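Local coordinates for protein uroporphyrinogen-III C-methyltransferase (Pseudomonas denitrificans, PDB 1S4D) that catalyses the two successive S-adenosyl-L-methionine-dependent methylations, at C-2 and C-7, that turn uroporphyrinogen III into precorrin-2 on the way to cobalamin and siroheme, at residues B[5-13]-B[32-41]. Numbering follows the deposited sequence.
Sequences LFAGLPALE and LHAANALRQA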
loop_
_atom_site.group_PDB
_atom_site.type_symbol
_atom_site.label_atom_id
_atom_site.label_comp_id
_atom_site.label_asym_id
_atom_site.label_seq_id
_atom_site.Cartn_x
_atom_site.Cartn_y
_atom_site.Cartn_z
ATOM N N LEU B 5 5.503 -6.485 25.349
ATOM C CA LEU B 5 4.507 -5.411 25.324
ATOM C C LEU B 5 4.150 -4.997 23.914
ATOM O O LEU B 5 4.766 -5.447 22.935
ATOM C CB LEU B 5 4.950 -4.181 26.143
ATOM C CG LEU B 5 6.026 -3.188 25.679
ATOM C CD1 LEU B 5 5.405 -1.925 25.097
ATOM C CD2 LEU B 5 6.965 -2.823 26.841
ATOM N N PHE B 6 3.084 -4.178 23.849
ATOM C CA PHE B 6 2.705 -3.327 22.708
ATOM C C PHE B 6 1.652 -2.323 23.239
ATOM O O PHE B 6 0.512 -2.250 22.806
ATOM C CB PHE B 6 2.390 -4.164 21.436
ATOM C CG PHE B 6 0.932 -4.527 21.211
ATOM C CD1 PHE B 6 0.025 -4.629 22.249
ATOM C CD2 PHE B 6 0.499 -4.822 19.910
ATOM C CE1 PHE B 6 -1.304 -4.970 21.990
ATOM C CE2 PHE B 6 -0.809 -5.177 19.639
ATOM C CZ PHE B 6 -1.716 -5.252 20.675
ATOM N N ALA B 7 2.100 -1.523 24.180
ATOM C CA ALA B 7 1.148 -1.006 25.153
ATOM C C ALA B 7 1.235 0.489 25.408
ATOM O O ALA B 7 0.583 0.998 26.315
ATOM C CB ALA B 7 1.258 -1.798 26.465
ATOM N N GLY B 8 2.043 1.183 24.607
ATOM C CA GLY B 8 1.962 2.632 24.479
ATOM C C GLY B 8 1.181 3.002 23.225
ATOM O O GLY B 8 1.208 4.148 22.766
ATOM N N LEU B 9 0.490 2.015 22.657
ATOM C CA LEU B 9 -0.371 2.234 21.504
ATOM C C LEU B 9 -1.663 2.899 21.946
ATOM O O LEU B 9 -2.091 2.701 23.081
ATOM C CB LEU B 9 -0.655 0.918 20.802
ATOM C CG LEU B 9 0.602 0.388 20.113
ATOM C CD1 LEU B 9 0.296 -0.834 19.274
ATOM C CD2 LEU B 9 1.296 1.473 19.291
ATOM N N PRO B 10 -2.273 3.695 21.066
ATOM C CA PRO B 10 -3.487 4.439 21.423
ATOM C C PRO B 10 -4.634 3.482 21.659
ATOM O O PRO B 10 -4.784 2.504 20.944
ATOM C CB PRO B 10 -3.769 5.282 20.181
ATOM C CG PRO B 10 -2.553 5.204 19.353
ATOM C CD PRO B 10 -1.871 3.932 19.667
ATOM N N ALA B 11 -5.421 3.753 22.685
ATOM C CA ALA B 11 -6.644 3.006 22.945
ATOM C C ALA B 11 -7.666 3.285 21.853
ATOM O O ALA B 11 -7.723 4.389 21.344
ATOM C CB ALA B 11 -7.213 3.424 24.275
ATOM N N LEU B 12 -8.471 2.290 21.492
ATOM C CA LEU B 12 -9.690 2.565 20.738
ATOM C C LEU B 12 -10.787 3.004 21.719
ATOM O O LEU B 12 -11.367 2.206 22.439
ATOM C CB LEU B 12 -10.084 1.380 19.857
ATOM C CG LEU B 12 -11.504 1.214 19.314
ATOM C CD1 LEU B 12 -12.034 2.436 18.523
ATOM C CD2 LEU B 12 -11.570 -0.093 18.506
ATOM N N GLU B 13 -11.024 4.309 21.733
ATOM C CA GLU B 13 -11.837 5.004 22.725
ATOM C C GLU B 13 -13.336 4.845 22.543
ATOM O O GLU B 13 -13.826 4.844 21.425
ATOM C CB GLU B 13 -11.529 6.494 22.631
ATOM C CG GLU B 13 -11.179 7.120 23.955
ATOM C CD GLU B 13 -9.696 7.257 24.110
ATOM O OE1 GLU B 13 -9.126 6.603 25.013
ATOM O OE2 GLU B 13 -9.109 8.012 23.305
ATOM N N LEU B 32 0.388 -3.821 13.964
ATOM C CA LEU B 32 0.252 -3.812 15.433
ATOM C C LEU B 32 -1.016 -3.032 15.865
ATOM O O LEU B 32 -1.833 -3.530 16.660
ATOM C CB LEU B 32 1.509 -3.245 16.091
ATOM C CG LEU B 32 2.724 -4.173 16.333
ATOM C CD1 LEU B 32 2.849 -5.279 15.301
ATOM C CD2 LEU B 32 4.085 -3.433 16.452
ATOM N N HIS B 33 -1.183 -1.841 15.287
ATOM C CA HIS B 33 -2.353 -0.994 15.476
ATOM C C HIS B 33 -3.697 -1.711 15.200
ATOM O O HIS B 33 -4.645 -1.579 15.974
ATOM C CB HIS B 33 -2.260 0.184 14.520
ATOM C CG HIS B 33 -1.485 1.351 15.038
ATOM N ND1 HIS B 33 -1.478 1.725 16.368
ATOM C CD2 HIS B 33 -0.725 2.258 14.384
ATOM C CE1 HIS B 33 -0.740 2.810 16.505
ATOM N NE2 HIS B 33 -0.269 3.150 15.316
ATOM N N ALA B 34 -3.771 -2.445 14.086
ATOM C CA ALA B 34 -4.964 -3.194 13.723
ATOM C C ALA B 34 -5.235 -4.293 14.751
ATOM O O ALA B 34 -6.356 -4.397 15.268
ATOM C CB ALA B 34 -4.832 -3.769 12.320
ATOM N N ALA B 35 -4.205 -5.094 15.052
ATOM C CA ALA B 35 -4.292 -6.157 16.071
ATOM C C ALA B 35 -4.690 -5.576 17.433
ATOM O O ALA B 35 -5.539 -6.113 18.141
ATOM C CB ALA B 35 -2.970 -6.892 16.174
ATOM N N ASN B 36 -4.083 -4.448 17.784
ATOM C CA ASN B 36 -4.518 -3.710 18.958
ATOM C C ASN B 36 -5.996 -3.262 18.900
ATOM O O ASN B 36 -6.723 -3.470 19.863
ATOM C CB ASN B 36 -3.568 -2.553 19.277
ATOM C CG ASN B 36 -3.696 -2.096 20.707
ATOM O OD1 ASN B 36 -3.830 -2.911 21.626
ATOM N ND2 ASN B 36 -3.695 -0.789 20.909
ATOM N N ALA B 37 -6.448 -2.684 17.788
ATOM C CA ALA B 37 -7.882 -2.357 17.635
ATOM C C ALA B 37 -8.777 -3.579 17.863
ATOM O O ALA B 37 -9.654 -3.566 18.728
ATOM C CB ALA B 37 -8.169 -1.752 16.278
ATOM N N LEU B 38 -8.528 -4.637 17.094
ATOM C CA LEU B 38 -9.281 -5.883 17.192
ATOM C C LEU B 38 -9.498 -6.346 18.634
ATOM O O LEU B 38 -10.595 -6.776 18.989
ATOM C CB LEU B 38 -8.563 -6.968 16.404
ATOM C CG LEU B 38 -9.107 -7.418 15.047
ATOM C CD1 LEU B 38 -10.335 -6.642 14.630
ATOM C CD2 LEU B 38 -8.014 -7.379 13.957
ATOM N N ARG B 39 -8.456 -6.233 19.459
ATOM C CA ARG B 39 -8.480 -6.758 20.822
ATOM C C ARG B 39 -9.300 -5.871 21.746
ATOM O O ARG B 39 -9.735 -6.309 22.797
ATOM C CB ARG B 39 -7.043 -7.053 21.339
ATOM C CG ARG B 39 -6.540 -6.256 22.556
ATOM C CD ARG B 39 -5.007 -6.208 22.728
ATOM N NE ARG B 39 -4.381 -7.537 22.629
ATOM C CZ ARG B 39 -4.102 -8.349 23.666
ATOM N NH1 ARG B 39 -4.386 -7.999 24.926
ATOM N NH2 ARG B 39 -3.536 -9.529 23.439
ATOM N N GLN B 40 -9.549 -4.638 21.320
ATOM C CA GLN B 40 -10.258 -3.656 22.143
ATOM C C GLN B 40 -11.709 -3.448 21.736
ATOM O O GLN B 40 -12.529 -3.032 22.556
ATOM C CB GLN B 40 -9.551 -2.309 22.090
ATOM C CG GLN B 40 -8.438 -2.179 23.082
ATOM C CD GLN B 40 -7.588 -0.941 22.859
ATOM O OE1 GLN B 40 -6.398 -1.055 22.619
ATOM N NE2 GLN B 40 -8.192 0.234 22.942
ATOM N N ALA B 41 -12.023 -3.721 20.470
ATOM C CA ALA B 41 -13.324 -3.364 19.905
ATOM C C ALA B 41 -14.552 -3.943 20.625
ATOM O O ALA B 41 -14.562 -5.093 21.055
ATOM C CB ALA B 41 -13.364 -3.711 18.454
#
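Phe-6, Leu-9 and Leu-12 lean on helix 32-40 from the irregular N-terminal segment 5-13, whose backbone draws nearer the helix from one end to the other, from 7.7 Å between the CA atoms of Phe-6 and Leu-32 to 6.1 Å between those of Leu-12 and Ala-37. The Phe-6 ring spans the first two turns. CE1 and CZ meet the Asn-36 amide, whose plane is turned 74° from that of the ring, with CE1 3.3 Å from Asn-36 OD1, while CD2 and CE2 rest on the CB atoms of Leu-32 and Ala-35. Arg-39 brings its CD to the edge of the ring, near its plane. Without the ring, as with an alanine here, a gap would probably open between Leu-32 and Arg-39, and the Asn-36 amide would lose its aromatic neighbour. The nitrogen end of this amide faces Leu-9, ND2 lying 3.5 Å from Leu-9 CB; Asn-36 CG, anti to the backbone N of its own residue (chi1 -160°), directs the group toward the segment. Leu-9 divides its methyls between Leu-32 CB and the His-33 ring, and Pro-10 CD meets the edge of that imidazole, 3.5 Å from CE1. Next to CE1, His-33 NE2 is hydrogen-bonded to Asp-26 of the second subunit. Farther along, Gln-40 packs against Ala-11 and Leu-12, and Leu-12 CD2 faces Ala-37 and lies 4.0 Å from Ala-41 CB. The contact packs the N-terminal lead-in to strand 16-21 of the parallel sheet over the helix that follows that strand: Leu-12 and Ala-37 touch Trp-18, Ala-37 and Ala-41 pack on Leu-96 of strand 94-99, and Pro-10 and His-33 meet Arg-124 of strand 123-126.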